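Local atomic coordinates of beta-1,4-galactanase (Thielavia heterothallica, PDB entry 1HJS), a protein that catalyses the endo-hydrolysis of (1->4)-beta-D-galactosidic linkages in type I arabinogalactans, as a family 53 glycoside hydrolase. Residues A[3-8]-A[40-45]; A[8-13]-A[295-300]; A[221-226]-A[278-283]; A[244-249]-A[291-296]. All coordinates share one frame; numbering follows the deposited sequence.

Contact 1 (A[3-8]-A[40-45]); sequences TYRGVD and GVNTVR. With SO4 (sulfate ion), chain H.
Strands 4-8 and 43-45 run side by side in parallel, pairing G6 with T43, V7 with V44 and D8 with R45. At the tightly packed end, R45 N donates to V7 O at 2.8 Å. From the same residue the extended side chain carries NH1 to D8 OD2 at 2.8 Å; one nitrogen meets one oxygen, the two planes 70° apart, and the hydrogen bond within this salt bridge is weak. S10 OG holds D8 OD1, and R45 NH2 also bridges to E245 and D79. G6 suits the pairing, since a CB there would clash with T43 O.

The opposite end lies nearer solvent, with R5 and N42 partly exposed, and is held by polar bonds rather than by close packing. R5 grips G40 O side-on, NE at 2.8 Å and NH2 at 3.0 Å, while NH2 also binds O3 of a sulfate that probably came from the crystallisation liquor. Over one guanidinium face lies N42 ND2, which donates to T3 O at 2.9 Å. N42 OD1 is fixed from opposite faces of its plane, by R5 N and by T43 OG1. G40 closes helix 32-38 as the C-prime residue of a Schellman motif, tying helix end to strand start, as in the beta-alpha-beta crossovers of a TIM barrel.

Contact 2 (A[8-13]-A[295-300]); sequences DWSSVV and YWEPAW
On the catalytic face of the barrel, where the first and last strands hand over to their loops, D8 and S11 meet W296, E297 and W300. D8 N donates to Y295 O at 2.8 Å, the last strong backbone bond between the two strands before they part. Beyond it the D8 side chain runs alongside W296, CB lying 3.5 Å from CD1, and a water joins D8 OD2 to the indole NE1. D8 OD1 turns back on its own chain instead, accepting from S10 N and, at 2.5 Å, from S10 OG. The first of these bonds makes an Asx turn, which starts the bend of the (beta/alpha)8 barrel chain from strand 4-8 toward helix 12-17.

E297 supplies the second clasp. Its chain folds back at chi2 (-78°), bringing both carboxylate oxygens to S11: OE2 takes S11 N at 3.0 Å on its syn lone pair, and OE1 takes S11 OG at 2.6 Å. OE2 also pairs with R47, which probably eases the proximity of OE2 to D8 OD1, 3.7 Å away. An alanine in place of E297 would probably leave S11 N and OG without their acceptor and take from R47 its salt-bridge partner. S11 CB meanwhile sits 3.8 Å from the centroid of the W300 five-membered ring, 11° off its normal, in a CH-pi contact over the face.

Contact 3 (A[221-226]-A[278-283]); sequences ATLSAL and TNVANI
N279 opens the contact of helix 270-285 with the start of helix 223-237, two neighbours in the ring of helices that surrounds the barrel of a TIM fold. Its CB only brushes L223 CD1, at 4.4 Å, and its amide marks the outer border of an otherwise apolar meeting.

V280, next in line, is buried and divides its two methyls between two leucines. CG2 faces L223 CD2 at 4.0 Å, the two side chains crossing at about a right angle, while CG1 faces L226 CD2 at 4.2 Å. The same valine also reaches inward to L293 of strand 290-296, so this point of the helix pair is in touch with the barrel wall.

One turn later I283 carries most of the remaining contact. Its CG2 touches L226 CD2 at 4.2 Å, while the other branch, extended through chi2 (171°), lies across L223. No hydrogen bond crosses between the two segments, which meet through apolar side chains. The partner helix begins firmly all the same: T222 is its N-cap, OG1 accepting from A225 N at 3.0 Å, and D262 takes the amides of L223 and S224. L223 stands in that first turn, where the I283 CD1 methyl meets it doubly, 3.5 Å from CB and a tighter-than-usual 3.4 Å from CD2.

Contact 4 (A[244-249]-A[291-296]); sequences VETNWP and VGLFYW
T246 O receives W296 N at 2.9 Å, nearly straight at 174° and in the carbonyl plane, and lies over the centre of the Y295 ring. The N247 amide reaches across to the W296 carbonyl: ND2, which also lies over a face of the Y295 ring, donates to W296 O at 3.0 Å, in the amide plane and on a lone pair of that carbonyl, with a weak second bond to T246 O. W248 N is satisfied by Y295 OH at 3.0 Å, and that hydroxyl is also bonded to N313 O. A phenylalanine in place of Y295 would probably leave W248 N and N313 O without their shared partner. T246 OG1 is held by F213 O.

The carboxylate of E245, the probable nucleophile, lies over one face of the W296 ring with the planes 20° apart, CD being 3.8 Å from CD1. Y214 bonds its OE1 and R45 pairs with its OE2. With both oxygens engaged and an indole alongside, the carboxylate probably has little freedom to turn, consistent with an orientation set for catalysis.

The four contacts illustrate how a closed barrel is stitched together at several levels. Contact 1 joins strands 4-8 and 43-48, and contact 4 joins strands 240-245 and 290-296. Contact 2 spans the seam between first and last strand, sharing D8 with contact 1 and Y295 and W296 with contact 4. Their centres lie 9 to 11 Å apart, and all three reach the active-site end. Contact 3 belongs to the outer helical layer, its centre about 17 Å from that of the chain, yet it touches contact 4. Along the chain, contact 1 closes before contacts 3 and 4 open, the segments of these two alternate, and contact 3 falls wholly between the two segments of contact 2. Together they link the catalytic core to its surrounding helices.

Contact 1 (A[3-8]-A[40-45])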
loop_
_atom_site.group_PDB
_atom_site.type_symbol
_atom_site.label_atom_id
_atom_site.label_comp_id
_atom_site.label_asym_id
_atom_site.label_seq_id
_atom_site.Cartn_x
_atom_site.Cartn_y
_atom_site.Cartn_z
ATOM N N THR A 3 -11.851 -9.517 0.405
ATOM C CA THR A 3 -12.649 -8.578 -0.364
ATOM C C THR A 3 -11.752 -7.954 -1.423
ATOM O O THR A 3 -12.142 -7.801 -2.582
ATOM C CB THR A 3 -13.207 -7.464 0.537
ATOM O OG1 THR A 3 -14.126 -8.033 1.473
ATOM C CG2 THR A 3 -13.918 -6.401 -0.293
ATOM N N TYR A 4 -10.537 -7.611 -1.010
ATOM C CA TYR A 4 -9.570 -6.990 -1.906
ATOM C C TYR A 4 -8.407 -7.918 -2.204
ATOM O O TYR A 4 -7.657 -8.292 -1.303
ATOM C CB TYR A 4 -9.030 -5.703 -1.281
ATOM C CG TYR A 4 -10.112 -4.741 -0.843
ATOM C CD1 TYR A 4 -10.772 -3.926 -1.766
ATOM C CD2 TYR A 4 -10.510 -4.681 0.491
ATOM C CE1 TYR A 4 -11.807 -3.078 -1.367
ATOM C CE2 TYR A 4 -11.542 -3.841 0.900
ATOM C CZ TYR A 4 -12.189 -3.046 -0.034
ATOM O OH TYR A 4 -13.225 -2.244 0.368
ATOM N N ARG A 5 -8.279 -8.302 -3.467
ATOM C CA ARG A 5 -7.182 -9.154 -3.911
ATOM C C ARG A 5 -6.423 -8.231 -4.848
ATOM O O ARG A 5 -6.824 -8.046 -5.995
ATOM C CB ARG A 5 -7.708 -10.365 -4.691
ATOM C CG ARG A 5 -8.631 -11.286 -3.901
ATOM C CD ARG A 5 -8.995 -12.516 -4.729
ATOM N NE ARG A 5 -9.605 -12.139 -6.002
ATOM C CZ ARG A 5 -10.880 -11.793 -6.148
ATOM N NH1 ARG A 5 -11.693 -11.786 -5.100
ATOM N NH2 ARG A 5 -11.339 -11.434 -7.339
ATOM N N GLY A 6 -5.341 -7.629 -4.374
ATOM C CA GLY A 6 -4.641 -6.717 -5.254
ATOM C C GLY A 6 -3.133 -6.687 -5.302
ATOM O O GLY A 6 -2.435 -7.485 -4.672
ATOM N N VAL A 7 -2.645 -5.745 -6.098
ATOM C CA VAL A 7 -1.223 -5.519 -6.265
ATOM C C VAL A 7 -1.050 -4.020 -6.421
ATOM O O VAL A 7 -1.992 -3.309 -6.796
ATOM C CB VAL A 7 -0.660 -6.198 -7.549
ATOM C CG1 VAL A 7 -0.966 -7.683 -7.539
ATOM C CG2 VAL A 7 -1.242 -5.528 -8.803
ATOM N N ASP A 8 0.140 -3.536 -6.102
ATOM C CA ASP A 8 0.450 -2.133 -6.289
ATOM C C ASP A 8 1.140 -2.155 -7.658
ATOM O O ASP A 8 2.179 -2.794 -7.818
ATOM C CB ASP A 8 1.416 -1.648 -5.207
ATOM C CG ASP A 8 1.709 -0.164 -5.314
ATOM O OD1 ASP A 8 2.067 0.298 -6.415
ATOM O OD2 ASP A 8 1.594 0.541 -4.289
ATOM N N GLY A 40 -7.196 -12.870 -11.426
ATOM C CA GLY A 40 -7.881 -12.738 -10.149
ATOM C C GLY A 40 -7.782 -11.423 -9.398
ATOM O O GLY A 40 -8.504 -11.216 -8.430
ATOM N N VAL A 41 -6.891 -10.537 -9.821
ATOM C CA VAL A 41 -6.744 -9.253 -9.146
ATOM C C VAL A 41 -8.021 -8.435 -9.339
ATOM O O VAL A 41 -8.562 -8.381 -10.446
ATOM C CB VAL A 41 -5.544 -8.465 -9.713
ATOM C CG1 VAL A 41 -5.467 -7.082 -9.063
ATOM C CG2 VAL A 41 -4.247 -9.237 -9.455
ATOM N N ASN A 42 -8.515 -7.811 -8.270
ATOM C CA ASN A 42 -9.725 -6.997 -8.388
ATOM C C ASN A 42 -9.504 -5.559 -7.929
ATOM O O ASN A 42 -10.397 -4.719 -8.029
ATOM C CB ASN A 42 -10.896 -7.628 -7.616
ATOM C CG ASN A 42 -10.725 -7.570 -6.099
ATOM O OD1 ASN A 42 -9.761 -7.007 -5.577
ATOM N ND2 ASN A 42 -11.679 -8.152 -5.387
ATOM N N THR A 43 -8.294 -5.269 -7.459
ATOM C CA THR A 43 -7.970 -3.930 -6.982
ATOM C C THR A 43 -6.494 -3.625 -7.180
ATOM O O THR A 43 -5.640 -4.480 -6.952
ATOM C CB THR A 43 -8.268 -3.786 -5.469
ATOM O OG1 THR A 43 -9.571 -4.308 -5.178
ATOM C CG2 THR A 43 -8.203 -2.314 -5.050
ATOM N N VAL A 44 -6.196 -2.406 -7.615
ATOM C CA VAL A 44 -4.813 -2.006 -7.788
ATOM C C VAL A 44 -4.517 -0.821 -6.883
ATOM O O VAL A 44 -5.337 0.091 -6.729
ATOM C CB VAL A 44 -4.472 -1.633 -9.257
ATOM C CG1 VAL A 44 -4.498 -2.884 -10.124
ATOM C CG2 VAL A 44 -5.447 -0.581 -9.781
ATOM N N ARG A 45 -3.341 -0.861 -6.270
ATOM C CA ARG A 45 -2.880 0.185 -5.372
ATOM C C ARG A 45 -1.937 1.090 -6.162
ATOM O O ARG A 45 -1.155 0.610 -6.991
ATOM C CB ARG A 45 -2.146 -0.468 -4.198
ATOM C CG ARG A 45 -1.629 0.471 -3.109
ATOM C CD ARG A 45 -0.996 -0.402 -2.033
ATOM N NE ARG A 45 -0.505 0.296 -0.848
ATOM C CZ ARG A 45 0.777 0.570 -0.623
ATOM N NH1 ARG A 45 1.703 0.228 -1.513
ATOM N NH2 ARG A 45 1.143 1.115 0.533
HETATM S S SO4 H . -14.773 -10.065 -6.817
HETATM O O1 SO4 H . -16.082 -11.019 -6.909
HETATM O O2 SO4 H . -14.476 -9.984 -5.402
HETATM O O3 SO4 H . -13.804 -10.577 -7.518
HETATM O O4 SO4 H . -15.264 -8.793 -7.274
#

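Contact 2 (A[8-13]-A[295-300])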
loop_
_atom_site.group_PDB
_atom_site.type_symbol
_atom_site.label_atom_id
_atom_site.label_comp_id
_atom_site.label_asym_id
_atom_site.label_seq_id
_atom_site.Cartn_x
_atom_site.Cartn_y
_atom_site.Cartn_z
ATOM N N ASP A 8 0.140 -3.536 -6.102
ATOM C CA ASP A 8 0.450 -2.133 -6.289
ATOM C C ASP A 8 1.140 -2.155 -7.658
ATOM O O ASP A 8 2.179 -2.794 -7.818
ATOM C CB ASP A 8 1.416 -1.648 -5.207
ATOM C CG ASP A 8 1.709 -0.164 -5.314
ATOM O OD1 ASP A 8 2.067 0.298 -6.415
ATOM O OD2 ASP A 8 1.594 0.541 -4.289
ATOM N N TRP A 9 0.554 -1.482 -8.646
ATOM C CA TRP A 9 1.123 -1.487 -9.992
ATOM C C TRP A 9 1.596 -0.103 -10.432
ATOM O O TRP A 9 1.728 0.167 -11.627
ATOM C CB TRP A 9 0.079 -2.027 -10.977
ATOM C CG TRP A 9 -0.996 -1.034 -11.357
ATOM C CD1 TRP A 9 -1.582 -0.098 -10.547
ATOM C CD2 TRP A 9 -1.612 -0.891 -12.644
ATOM N NE1 TRP A 9 -2.521 0.620 -11.254
ATOM C CE2 TRP A 9 -2.560 0.154 -12.541
ATOM C CE3 TRP A 9 -1.454 -1.545 -13.877
ATOM C CZ2 TRP A 9 -3.350 0.560 -13.627
ATOM C CZ3 TRP A 9 -2.242 -1.138 -14.958
ATOM C CH2 TRP A 9 -3.175 -0.096 -14.821
ATOM N N SER A 10 1.875 0.757 -9.458
ATOM C CA SER A 10 2.300 2.133 -9.717
ATOM C C SER A 10 3.303 2.354 -10.845
ATOM O O SER A 10 3.146 3.279 -11.641
ATOM C CB SER A 10 2.860 2.755 -8.433
ATOM O OG SER A 10 1.931 2.659 -7.366
ATOM N N SER A 11 4.326 1.511 -10.912
ATOM C CA SER A 11 5.372 1.641 -11.928
ATOM C C SER A 11 4.972 1.266 -13.354
ATOM O O SER A 11 5.796 1.370 -14.263
ATOM C CB SER A 11 6.560 0.769 -11.544
ATOM O OG SER A 11 6.207 -0.598 -11.673
ATOM N N VAL A 12 3.733 0.827 -13.556
ATOM C CA VAL A 12 3.301 0.404 -14.889
ATOM C C VAL A 12 3.705 1.316 -16.055
ATOM O O VAL A 12 4.349 0.853 -16.996
ATOM C CB VAL A 12 1.771 0.149 -14.937
ATOM C CG1 VAL A 12 1.000 1.413 -14.583
ATOM C CG2 VAL A 12 1.377 -0.360 -16.334
ATOM N N VAL A 13 3.342 2.594 -16.004
ATOM C CA VAL A 13 3.688 3.507 -17.092
ATOM C C VAL A 13 5.193 3.764 -17.168
ATOM O O VAL A 13 5.752 3.926 -18.251
ATOM C CB VAL A 13 2.921 4.851 -16.963
ATOM C CG1 VAL A 13 3.546 5.912 -17.865
ATOM C CG2 VAL A 13 1.464 4.637 -17.360
ATOM N N TYR A 295 -0.011 -7.286 -3.127
ATOM C CA TYR A 295 1.384 -7.625 -3.401
ATOM C C TYR A 295 2.029 -6.346 -3.927
ATOM O O TYR A 295 1.433 -5.651 -4.750
ATOM C CB TYR A 295 1.478 -8.715 -4.470
ATOM C CG TYR A 295 2.850 -9.347 -4.541
ATOM C CD1 TYR A 295 3.171 -10.445 -3.744
ATOM C CD2 TYR A 295 3.843 -8.814 -5.358
ATOM C CE1 TYR A 295 4.448 -10.997 -3.758
ATOM C CE2 TYR A 295 5.134 -9.362 -5.381
ATOM C CZ TYR A 295 5.424 -10.450 -4.577
ATOM O OH TYR A 295 6.686 -10.987 -4.573
ATOM N N TRP A 296 3.239 -6.025 -3.481
ATOM C CA TRP A 296 3.862 -4.787 -3.936
ATOM C C TRP A 296 4.721 -4.872 -5.193
ATOM O O TRP A 296 5.730 -5.582 -5.223
ATOM C CB TRP A 296 4.699 -4.162 -2.814
ATOM C CG TRP A 296 5.051 -2.725 -3.084
ATOM C CD1 TRP A 296 4.186 -1.669 -3.146
ATOM C CD2 TRP A 296 6.354 -2.190 -3.359
ATOM N NE1 TRP A 296 4.866 -0.512 -3.442
ATOM C CE2 TRP A 296 6.199 -0.803 -3.579
ATOM C CE3 TRP A 296 7.638 -2.749 -3.442
ATOM C CZ2 TRP A 296 7.282 0.037 -3.877
ATOM C CZ3 TRP A 296 8.713 -1.916 -3.741
ATOM C CH2 TRP A 296 8.529 -0.537 -3.956
ATOM N N GLU A 297 4.304 -4.138 -6.226
ATOM C CA GLU A 297 5.035 -4.042 -7.491
ATOM C C GLU A 297 5.496 -5.353 -8.135
ATOM O O GLU A 297 6.683 -5.537 -8.424
ATOM C CB GLU A 297 6.233 -3.112 -7.287
ATOM C CG GLU A 297 5.836 -1.658 -7.059
ATOM C CD GLU A 297 5.451 -0.954 -8.356
ATOM O OE1 GLU A 297 5.352 -1.632 -9.400
ATOM O OE2 GLU A 297 5.243 0.274 -8.328
ATOM N N PRO A 298 4.556 -6.262 -8.418
ATOM C CA PRO A 298 4.907 -7.545 -9.031
ATOM C C PRO A 298 5.498 -7.454 -10.440
ATOM O O PRO A 298 6.214 -8.361 -10.872
ATOM C CB PRO A 298 3.583 -8.298 -9.023
ATOM C CG PRO A 298 2.593 -7.199 -9.261
ATOM C CD PRO A 298 3.092 -6.104 -8.332
ATOM N N ALA A 299 5.219 -6.358 -11.141
ATOM C CA ALA A 299 5.687 -6.195 -12.517
ATOM C C ALA A 299 6.831 -5.211 -12.742
ATOM O O ALA A 299 7.136 -4.874 -13.889
ATOM C CB ALA A 299 4.501 -5.819 -13.414
ATOM N N TRP A 300 7.473 -4.760 -11.669
ATOM C CA TRP A 300 8.572 -3.802 -11.790
ATOM C C TRP A 300 9.876 -4.555 -12.055
ATOM O O TRP A 300 10.784 -4.584 -11.210
ATOM C CB TRP A 300 8.685 -2.985 -10.500
ATOM C CG TRP A 300 9.403 -1.684 -10.660
ATOM C CD1 TRP A 300 10.107 -1.255 -11.754
ATOM C CD2 TRP A 300 9.511 -0.644 -9.681
ATOM N NE1 TRP A 300 10.645 -0.017 -11.511
ATOM C CE2 TRP A 300 10.294 0.382 -10.247
ATOM C CE3 TRP A 300 9.021 -0.483 -8.376
ATOM C CZ2 TRP A 300 10.601 1.560 -9.554
ATOM C CZ3 TRP A 300 9.329 0.688 -7.684
ATOM C CH2 TRP A 300 10.113 1.694 -8.279
HETATM O O HOH W 1 3.570 2.227 -3.789
#

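Contact 3 (A[221-226]-A[278-283])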
loop_
_atom_site.group_PDB
_atom_site.type_symbol
_atom_site.label_atom_id
_atom_site.label_comp_id
_atom_site.label_asym_id
_atom_site.label_seq_id
_atom_site.Cartn_x
_atom_site.Cartn_y
_atom_site.Cartn_z
ATOM N N ALA A 221 9.486 -11.118 11.660
ATOM C CA ALA A 221 8.267 -11.058 10.851
ATOM C C ALA A 221 7.672 -12.432 10.562
ATOM O O ALA A 221 7.461 -12.801 9.403
ATOM C CB ALA A 221 8.553 -10.327 9.534
ATOM N N THR A 222 7.400 -13.193 11.618
ATOM C CA THR A 222 6.821 -14.516 11.458
ATOM C C THR A 222 5.335 -14.406 11.143
ATOM O O THR A 222 4.702 -13.391 11.427
ATOM C CB THR A 222 6.962 -15.357 12.738
ATOM O OG1 THR A 222 6.353 -14.660 13.835
ATOM C CG2 THR A 222 8.429 -15.613 13.053
ATOM N N LEU A 223 4.784 -15.456 10.548
ATOM C CA LEU A 223 3.366 -15.477 10.239
ATOM C C LEU A 223 2.612 -15.510 11.565
ATOM O O LEU A 223 1.511 -14.970 11.684
ATOM C CB LEU A 223 3.030 -16.712 9.404
ATOM C CG LEU A 223 3.691 -16.730 8.021
ATOM C CD1 LEU A 223 3.424 -18.063 7.344
ATOM C CD2 LEU A 223 3.142 -15.587 7.178
ATOM N N SER A 224 3.218 -16.144 12.565
ATOM C CA SER A 224 2.601 -16.231 13.883
ATOM C C SER A 224 2.469 -14.837 14.497
ATOM O O SER A 224 1.429 -14.498 15.059
ATOM C CB SER A 224 3.430 -17.134 14.807
ATOM O OG SER A 224 4.731 -16.613 14.985
ATOM N N ALA A 225 3.519 -14.029 14.380
ATOM C CA ALA A 225 3.495 -12.677 14.928
ATOM C C ALA A 225 2.483 -11.807 14.183
ATOM O O ALA A 225 1.843 -10.943 14.779
ATOM C CB ALA A 225 4.883 -12.048 14.852
ATOM N N LEU A 226 2.351 -12.025 12.877
ATOM C CA LEU A 226 1.395 -11.255 12.083
ATOM C C LEU A 226 -0.014 -11.594 12.554
ATOM O O LEU A 226 -0.830 -10.706 12.799
ATOM C CB LEU A 226 1.534 -11.594 10.594
ATOM C CG LEU A 226 0.543 -10.872 9.672
ATOM C CD1 LEU A 226 0.770 -9.372 9.747
ATOM C CD2 LEU A 226 0.717 -11.368 8.243
ATOM N N THR A 278 -0.614 -17.043 -0.475
ATOM C CA THR A 278 -1.838 -17.715 -0.048
ATOM C C THR A 278 -1.896 -17.794 1.481
ATOM O O THR A 278 -2.958 -17.609 2.082
ATOM C CB THR A 278 -1.924 -19.136 -0.651
ATOM O OG1 THR A 278 -1.919 -19.048 -2.087
ATOM C CG2 THR A 278 -3.199 -19.832 -0.203
ATOM N N ASN A 279 -0.755 -18.059 2.108
ATOM C CA ASN A 279 -0.708 -18.142 3.563
ATOM C C ASN A 279 -0.979 -16.791 4.212
ATOM O O ASN A 279 -1.748 -16.701 5.169
ATOM C CB ASN A 279 0.645 -18.692 4.026
ATOM C CG ASN A 279 0.773 -20.185 3.787
ATOM O OD1 ASN A 279 -0.180 -20.842 3.359
ATOM N ND2 ASN A 279 1.950 -20.732 4.071
ATOM N N VAL A 280 -0.355 -15.733 3.698
ATOM C CA VAL A 280 -0.585 -14.405 4.268
ATOM C C VAL A 280 -2.049 -14.020 4.058
ATOM O O VAL A 280 -2.681 -13.438 4.939
ATOM C CB VAL A 280 0.321 -13.333 3.612
ATOM C CG1 VAL A 280 -0.049 -11.946 4.138
ATOM C CG2 VAL A 280 1.785 -13.639 3.905
ATOM N N ALA A 281 -2.588 -14.361 2.891
ATOM C CA ALA A 281 -3.980 -14.048 2.583
ATOM C C ALA A 281 -4.901 -14.719 3.588
ATOM O O ALA A 281 -5.831 -14.101 4.110
ATOM C CB ALA A 281 -4.327 -14.510 1.167
ATOM N N ASN A 282 -4.637 -15.990 3.862
ATOM C CA ASN A 282 -5.471 -16.721 4.794
ATOM C C ASN A 282 -5.285 -16.281 6.233
ATOM O O ASN A 282 -6.185 -16.447 7.047
ATOM C CB ASN A 282 -5.254 -18.222 4.626
ATOM C CG ASN A 282 -5.941 -18.754 3.379
ATOM O OD1 ASN A 282 -7.133 -18.530 3.183
ATOM N ND2 ASN A 282 -5.199 -19.454 2.533
ATOM N N ILE A 283 -4.124 -15.715 6.544
ATOM C CA ILE A 283 -3.900 -15.216 7.896
ATOM C C ILE A 283 -4.830 -14.017 8.053
ATOM O O ILE A 283 -5.556 -13.903 9.038
ATOM C CB ILE A 283 -2.447 -14.782 8.106
ATOM C CG1 ILE A 283 -1.550 -16.023 8.137
ATOM C CG2 ILE A 283 -2.313 -14.001 9.421
ATOM C CD1 ILE A 283 -0.078 -15.705 8.117
#

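Contact 4 (A[244-249]-A[291-296])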
loop_
_atom_site.group_PDB
_atom_site.type_symbol
_atom_site.label_atom_id
_atom_site.label_comp_id
_atom_site.label_asym_id
_atom_site.label_seq_id
_atom_site.Cartn_x
_atom_site.Cartn_y
_atom_site.Cartn_z
ATOM N N VAL A 244 -1.287 -4.309 3.115
ATOM C CA VAL A 244 -1.246 -3.507 1.899
ATOM C C VAL A 244 0.058 -3.542 1.114
ATOM O O VAL A 244 0.156 -2.949 0.041
ATOM C CB VAL A 244 -1.634 -2.047 2.220
ATOM C CG1 VAL A 244 -3.006 -2.028 2.864
ATOM C CG2 VAL A 244 -0.618 -1.416 3.163
ATOM N N GLU A 245 1.051 -4.243 1.647
ATOM C CA GLU A 245 2.341 -4.398 0.978
ATOM C C GLU A 245 2.979 -5.699 1.442
ATOM O O GLU A 245 3.042 -5.965 2.639
ATOM C CB GLU A 245 3.290 -3.239 1.307
ATOM C CG GLU A 245 3.095 -1.989 0.455
ATOM C CD GLU A 245 4.215 -0.978 0.636
ATOM O OE1 GLU A 245 5.379 -1.405 0.828
ATOM O OE2 GLU A 245 3.941 0.239 0.570
ATOM N N THR A 246 3.426 -6.512 0.492
ATOM C CA THR A 246 4.104 -7.765 0.807
ATOM C C THR A 246 4.827 -8.261 -0.444
ATOM O O THR A 246 4.473 -7.892 -1.571
ATOM C CB THR A 246 3.120 -8.848 1.329
ATOM O OG1 THR A 246 3.862 -9.926 1.921
ATOM C CG2 THR A 246 2.264 -9.399 0.193
ATOM N N ASN A 247 5.854 -9.077 -0.230
ATOM C CA ASN A 247 6.681 -9.635 -1.299
ATOM C C ASN A 247 7.189 -11.008 -0.855
ATOM O O ASN A 247 7.243 -11.301 0.341
ATOM C CB ASN A 247 7.950 -8.795 -1.512
ATOM C CG ASN A 247 7.779 -7.631 -2.476
ATOM O OD1 ASN A 247 8.702 -6.832 -2.632
ATOM N ND2 ASN A 247 6.625 -7.534 -3.133
ATOM N N TRP A 248 7.548 -11.835 -1.832
ATOM C CA TRP A 248 8.186 -13.127 -1.583
ATOM C C TRP A 248 9.109 -13.307 -2.780
ATOM O O TRP A 248 8.692 -13.160 -3.929
ATOM C CB TRP A 248 7.217 -14.303 -1.494
ATOM C CG TRP A 248 7.988 -15.549 -1.147
ATOM C CD1 TRP A 248 8.443 -16.502 -2.014
ATOM C CD2 TRP A 248 8.502 -15.906 0.143
ATOM N NE1 TRP A 248 9.210 -17.428 -1.344
ATOM C CE2 TRP A 248 9.263 -17.086 -0.019
ATOM C CE3 TRP A 248 8.398 -15.338 1.423
ATOM C CZ2 TRP A 248 9.918 -17.714 1.050
ATOM C CZ3 TRP A 248 9.048 -15.960 2.488
ATOM C CH2 TRP A 248 9.800 -17.138 2.291
ATOM N N PRO A 249 10.380 -13.628 -2.527
ATOM C CA PRO A 249 11.321 -13.793 -3.631
ATOM C C PRO A 249 11.313 -15.072 -4.448
ATOM O O PRO A 249 11.020 -16.159 -3.938
ATOM C CB PRO A 249 12.673 -13.557 -2.955
ATOM C CG PRO A 249 12.473 -14.138 -1.610
ATOM C CD PRO A 249 11.060 -13.733 -1.220
ATOM N N VAL A 291 -9.810 -8.000 5.497
ATOM C CA VAL A 291 -10.399 -7.982 4.165
ATOM C C VAL A 291 -9.513 -7.839 2.936
ATOM O O VAL A 291 -10.016 -7.927 1.814
ATOM C CB VAL A 291 -11.455 -6.868 4.083
ATOM C CG1 VAL A 291 -12.524 -7.091 5.130
ATOM C CG2 VAL A 291 -10.791 -5.514 4.293
ATOM N N GLY A 292 -8.216 -7.621 3.107
ATOM C CA GLY A 292 -7.401 -7.457 1.915
ATOM C C GLY A 292 -5.924 -7.787 1.976
ATOM O O GLY A 292 -5.315 -7.839 3.046
ATOM N N LEU A 293 -5.361 -8.016 0.795
ATOM C CA LEU A 293 -3.945 -8.316 0.635
ATOM C C LEU A 293 -3.493 -7.704 -0.678
ATOM O O LEU A 293 -4.141 -7.889 -1.711
ATOM C CB LEU A 293 -3.703 -9.828 0.610
ATOM C CG LEU A 293 -2.244 -10.287 0.458
ATOM C CD1 LEU A 293 -2.109 -11.725 0.917
ATOM C CD2 LEU A 293 -1.797 -10.157 -0.994
ATOM N N PHE A 294 -2.389 -6.965 -0.638
ATOM C CA PHE A 294 -1.842 -6.348 -1.840
ATOM C C PHE A 294 -0.368 -6.684 -1.997
ATOM O O PHE A 294 0.431 -6.397 -1.107
ATOM C CB PHE A 294 -1.992 -4.828 -1.789
ATOM C CG PHE A 294 -3.415 -4.350 -1.887
ATOM C CD1 PHE A 294 -4.274 -4.447 -0.798
ATOM C CD2 PHE A 294 -3.892 -3.804 -3.076
ATOM C CE1 PHE A 294 -5.601 -4.007 -0.890
ATOM C CE2 PHE A 294 -5.216 -3.360 -3.183
ATOM C CZ PHE A 294 -6.071 -3.462 -2.086
ATOM N N TYR A 295 -0.011 -7.286 -3.127
ATOM C CA TYR A 295 1.384 -7.625 -3.401
ATOM C C TYR A 295 2.029 -6.346 -3.927
ATOM O O TYR A 295 1.433 -5.651 -4.750
ATOM C CB TYR A 295 1.478 -8.715 -4.470
ATOM C CG TYR A 295 2.850 -9.347 -4.541
ATOM C CD1 TYR A 295 3.171 -10.445 -3.744
ATOM C CD2 TYR A 295 3.843 -8.814 -5.358
ATOM C CE1 TYR A 295 4.448 -10.997 -3.758
ATOM C CE2 TYR A 295 5.134 -9.362 -5.381
ATOM C CZ TYR A 295 5.424 -10.450 -4.577
ATOM O OH TYR A 295 6.686 -10.987 -4.573
ATOM N N TRP A 296 3.239 -6.025 -3.481
ATOM C CA TRP A 296 3.862 -4.787 -3.936
ATOM C C TRP A 296 4.721 -4.872 -5.193
ATOM O O TRP A 296 5.730 -5.582 -5.223
ATOM C CB TRP A 296 4.699 -4.162 -2.814
ATOM C CG TRP A 296 5.051 -2.725 -3.084
ATOM C CD1 TRP A 296 4.186 -1.669 -3.146
ATOM C CD2 TRP A 296 6.354 -2.190 -3.359
ATOM N NE1 TRP A 296 4.866 -0.512 -3.442
ATOM C CE2 TRP A 296 6.199 -0.803 -3.579
ATOM C CE3 TRP A 296 7.638 -2.749 -3.442
ATOM C CZ2 TRP A 296 7.282 0.037 -3.877
ATOM C CZ3 TRP A 296 8.713 -1.916 -3.741
ATOM C CH2 TRP A 296 8.529 -0.537 -3.956
#